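Local coordinates for NADPH Quinone Oxidoreductase (Streptococcus mutans, PDB 4F8Y), which probably catalyses the FAD-dependent reduction of quinones such as menadione with NADPH as electron donor, working as a flavodoxin-like dimer, at residues Y39-D44 / E65-L70. Sequence-based numbering, arbitrary orientation.
Sequences YAEHFD and EKYRDL
The ring of Tyr67 is met on both faces and at its edge. Phe43 approaches one face with its own edge in a T-shaped stack. The two planes stand at 89° and the centroids lie 5.1 Å apart. Phe43 CE1 makes the closest touch, 3.8 Å from Tyr67 CD2. On the opposite face, toward the rim, lies CD of Lys66, the neighbour of Tyr67 on helix 65-73. Glu41 OE1 sits at the phenol edge, in the plane of the ring. Tyr67 OH donates to Glu41 OE1 over 2.6 Å, from 37° out of the carboxylate plane. Lys66 NZ lies 2.7 Å from Glu41 OE1, on the syn lone pair of that oxygen, forming a salt bridge, and adds a weak bond to Glu41 OE2. The lysine gets there with an extended chain, its CG anti to the backbone N (chi1 -172°). Glu41 bends at chi2 to bring OE1 to the phenol edge. A water donates to both Glu41 O and Tyr67 OH, at 2.6 Å from the phenol oxygen.

Glu41 lies in the type I beta turn from Tyr39 to His42, in the loop after strand 32-37. The contact thus joins this loop to helix 65-73 of the flavodoxin-like fold. Leu36 packs on Glu41 and Tyr67, while Ile91 of helix 90-99 packs on Phe43.

The phenol therefore donates to the carboxylate and accepts from the water, which fixes its polar end while the rings pack behind it. Two donors on OE1, one of them cationic, would probably favour an ionised Glu41.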
ATOM      1  N   TYR A  39     -10.218  10.864  -0.953  1.00 14.38           N
ATOM      2  CA  TYR A  39     -11.335  10.395  -1.775  1.00 13.84           C
ATOM      3  C   TYR A  39     -12.185  11.542  -2.321  1.00 14.29           C
ATOM      4  O   TYR A  39     -12.599  11.527  -3.480  1.00 15.84           O
ATOM      5  CB  TYR A  39     -12.201   9.394  -0.997  1.00 13.58           C
ATOM      6  CG  TYR A  39     -11.760   7.954  -1.170  1.00 13.39           C
ATOM      7  CD1 TYR A  39     -12.251   7.187  -2.216  1.00 14.74           C
ATOM      8  CD2 TYR A  39     -10.848   7.367  -0.297  1.00 11.66           C
ATOM      9  CE1 TYR A  39     -11.851   5.875  -2.392  1.00 13.86           C
ATOM     10  CE2 TYR A  39     -10.445   6.057  -0.460  1.00 12.48           C
ATOM     11  CZ  TYR A  39     -10.950   5.313  -1.515  1.00 14.03           C
ATOM     12  OH  TYR A  39     -10.563   4.000  -1.703  1.00 13.18           O
ATOM     13  N   ALA A  40     -12.444  12.531  -1.475  1.00 14.84           N
ATOM     14  CA  ALA A  40     -13.152  13.743  -1.879  1.00 16.15           C
ATOM     15  C   ALA A  40     -12.336  14.575  -2.862  1.00 15.64           C
ATOM     16  O   ALA A  40     -12.903  15.314  -3.665  1.00 16.04           O
ATOM     17  CB  ALA A  40     -13.519  14.576  -0.655  1.00 14.68           C
ATOM     18  N   GLU A  41     -11.008  14.448  -2.793  1.00 15.68           N
ATOM     19  CA  GLU A  41     -10.094  15.160  -3.691  1.00 16.34           C
ATOM     20  C   GLU A  41      -9.963  14.466  -5.042  1.00 17.12           C
ATOM     21  O   GLU A  41      -9.368  15.020  -5.970  1.00 16.74           O
ATOM     22  CB  GLU A  41      -8.708  15.293  -3.051  1.00 15.98           C
ATOM     23  CG  GLU A  41      -8.681  16.216  -1.841  1.00 18.84           C
ATOM     24  CD  GLU A  41      -8.251  17.625  -2.189  1.00 17.87           C
ATOM     25  OE1 GLU A  41      -7.073  17.800  -2.541  1.00 20.03           O
ATOM     26  OE2 GLU A  41      -9.077  18.558  -2.103  1.00 20.87           O
ATOM     27  N   HIS A  42     -10.530  13.265  -5.145  1.00 15.37           N
ATOM     28  CA  HIS A  42     -10.364  12.409  -6.320  1.00 14.88           C
ATOM     29  C   HIS A  42      -8.873  12.207  -6.597  1.00 16.60           C
ATOM     30  O   HIS A  42      -8.433  12.209  -7.758  1.00 16.90           O
ATOM     31  CB  HIS A  42     -11.041  13.000  -7.563  1.00 16.38           C
ATOM     32  CG  HIS A  42     -12.275  13.801  -7.272  1.00 19.60           C
ATOM     33  ND1 HIS A  42     -13.438  13.234  -6.793  1.00 17.82           N
ATOM     34  CD2 HIS A  42     -12.531  15.124  -7.416  1.00 17.43           C
ATOM     35  CE1 HIS A  42     -14.351  14.178  -6.640  1.00 16.81           C
ATOM     36  NE2 HIS A  42     -13.829  15.332  -7.015  1.00 19.49           N
ATOM     37  N   PHE A  43      -8.099  12.042  -5.527  1.00 14.82           N
ATOM     38  CA  PHE A  43      -6.652  11.886  -5.634  1.00 14.30           C
ATOM     39  C   PHE A  43      -6.278  10.727  -6.558  1.00 15.28           C
ATOM     40  O   PHE A  43      -6.800   9.612  -6.433  1.00 14.29           O
ATOM     41  CB  PHE A  43      -6.015  11.700  -4.254  1.00 13.58           C
ATOM     42  CG  PHE A  43      -4.512  11.732  -4.272  1.00 12.60           C
ATOM     43  CD1 PHE A  43      -3.835  12.931  -4.373  1.00 14.87           C
ATOM     44  CD2 PHE A  43      -3.776  10.560  -4.180  1.00 12.66           C
ATOM     45  CE1 PHE A  43      -2.441  12.964  -4.396  1.00 14.22           C
ATOM     46  CE2 PHE A  43      -2.393  10.583  -4.204  1.00 12.22           C
ATOM     47  CZ  PHE A  43      -1.723  11.786  -4.309  1.00 12.94           C
ATOM     48  N   ASP A  44      -5.382  11.022  -7.497  1.00 16.50           N
ATOM     49  CA  ASP A  44      -4.825  10.034  -8.414  1.00 13.83           C
ATOM     50  C   ASP A  44      -3.555   9.443  -7.794  1.00 13.58           C
ATOM     51  O   ASP A  44      -2.509  10.100  -7.779  1.00 12.35           O
ATOM     52  CB  ASP A  44      -4.520  10.708  -9.760  1.00 13.51           C
ATOM     53  CG  ASP A  44      -4.038   9.731 -10.828  1.00 14.01           C
ATOM     54  OD1 ASP A  44      -3.862   8.527 -10.533  1.00 14.46           O
ATOM     55  OD2 ASP A  44      -3.823  10.180 -11.974  1.00 16.28           O
ATOM     56  N   GLU A  65       1.866  19.438  -6.433  1.00 15.04           N
ATOM     57  CA  GLU A  65       2.395  20.589  -5.720  1.00 14.99           C
ATOM     58  C   GLU A  65       1.514  20.997  -4.544  1.00 16.77           C
ATOM     59  O   GLU A  65       2.019  21.376  -3.479  1.00 17.72           O
ATOM     60  CB  GLU A  65       2.598  21.781  -6.635  1.00 16.62           C
ATOM     61  CG  GLU A  65       3.055  22.976  -5.829  1.00 19.90           C
ATOM     62  CD  GLU A  65       3.436  24.158  -6.666  1.00 22.81           C
ATOM     63  OE1 GLU A  65       3.103  24.182  -7.874  1.00 25.62           O
ATOM     64  OE2 GLU A  65       4.073  25.068  -6.102  1.00 28.50           O
ATOM     65  N   LYS A  66       0.200  20.929  -4.746  1.00 15.38           N
ATOM     66  CA  LYS A  66      -0.762  21.208  -3.690  1.00 15.46           C
ATOM     67  C   LYS A  66      -0.456  20.353  -2.459  1.00 15.54           C
ATOM     68  O   LYS A  66      -0.515  20.826  -1.310  1.00 14.62           O
ATOM     69  CB  LYS A  66      -2.187  20.914  -4.180  1.00 14.52           C
ATOM     70  CG  LYS A  66      -3.261  21.356  -3.200  1.00 17.47           C
ATOM     71  CD  LYS A  66      -4.601  20.694  -3.437  1.00 14.41           C
ATOM     72  CE  LYS A  66      -5.495  20.919  -2.219  1.00 14.72           C
ATOM     73  NZ  LYS A  66      -6.918  20.531  -2.436  1.00 16.69           N
ATOM     74  N   TYR A  67      -0.116  19.094  -2.715  1.00 15.22           N
ATOM     75  CA  TYR A  67       0.056  18.107  -1.655  1.00 14.86           C
ATOM     76  C   TYR A  67       1.457  18.099  -1.030  1.00 15.48           C
ATOM     77  O   TYR A  67       1.602  17.732   0.135  1.00 17.65           O
ATOM     78  CB  TYR A  67      -0.384  16.725  -2.147  1.00 13.32           C
ATOM     79  CG  TYR A  67      -1.769  16.759  -2.761  1.00 14.06           C
ATOM     80  CD1 TYR A  67      -2.903  16.884  -1.963  1.00 16.90           C
ATOM     81  CD2 TYR A  67      -1.946  16.691  -4.136  1.00 13.34           C
ATOM     82  CE1 TYR A  67      -4.172  16.923  -2.514  1.00 15.01           C
ATOM     83  CE2 TYR A  67      -3.204  16.739  -4.695  1.00 14.64           C
ATOM     84  CZ  TYR A  67      -4.313  16.852  -3.878  1.00 15.42           C
ATOM     85  OH  TYR A  67      -5.569  16.895  -4.433  1.00 18.26           O
ATOM     86  N   ARG A  68       2.475  18.524  -1.779  1.00 14.27           N
ATOM     87  CA  ARG A  68       3.788  18.769  -1.186  1.00 13.54           C
ATOM     88  C   ARG A  68       3.701  19.941  -0.217  1.00 15.97           C
ATOM     89  O   ARG A  68       4.216  19.886   0.898  1.00 15.96           O
ATOM     90  CB  ARG A  68       4.830  19.087  -2.253  1.00 13.40           C
ATOM     91  CG  ARG A  68       5.290  17.886  -3.066  1.00 14.46           C
ATOM     92  CD  ARG A  68       6.539  18.203  -3.887  1.00 14.42           C
ATOM     93  NE  ARG A  68       6.293  19.218  -4.905  1.00 15.95           N
ATOM     94  CZ  ARG A  68       5.816  18.970  -6.122  1.00 14.69           C
ATOM     95  NH1 ARG A  68       5.524  17.729  -6.494  1.00 15.51           N
ATOM     96  NH2 ARG A  68       5.633  19.969  -6.972  1.00 15.12           N
ATOM     97  N   ASP A  69       3.043  21.008  -0.653  1.00 16.18           N
ATOM     98  CA  ASP A  69       2.953  22.230   0.145  1.00 15.27           C
ATOM     99  C   ASP A  69       2.196  22.027   1.459  1.00 16.85           C
ATOM    100  O   ASP A  69       2.524  22.659   2.467  1.00 15.83           O
ATOM    101  CB  ASP A  69       2.318  23.355  -0.674  1.00 16.99           C
ATOM    102  CG  ASP A  69       3.264  23.924  -1.717  1.00 17.97           C
ATOM    103  OD1 ASP A  69       4.486  23.688  -1.606  1.00 18.05           O
ATOM    104  OD2 ASP A  69       2.784  24.610  -2.645  1.00 19.53           O
ATOM    105  N   LEU A  70       1.185  21.153   1.445  1.00 16.00           N
ATOM    106  CA  LEU A  70       0.453  20.774   2.663  1.00 15.43           C
ATOM    107  C   LEU A  70       1.382  20.064   3.664  1.00 17.47           C
ATOM    108  O   LEU A  70       1.417  20.390   4.863  1.00 15.21           O
ATOM    109  CB  LEU A  70      -0.745  19.874   2.317  1.00 13.96           C
ATOM    110  CG  LEU A  70      -2.048  20.528   1.843  1.00 15.25           C
ATOM    111  CD1 LEU A  70      -3.027  19.474   1.343  1.00 16.04           C
ATOM    112  CD2 LEU A  70      -2.688  21.362   2.969  1.00 16.31           C
TER
HETATM  113  O   HOH W   1      -6.531  15.120  -6.012  1.00 16.43           O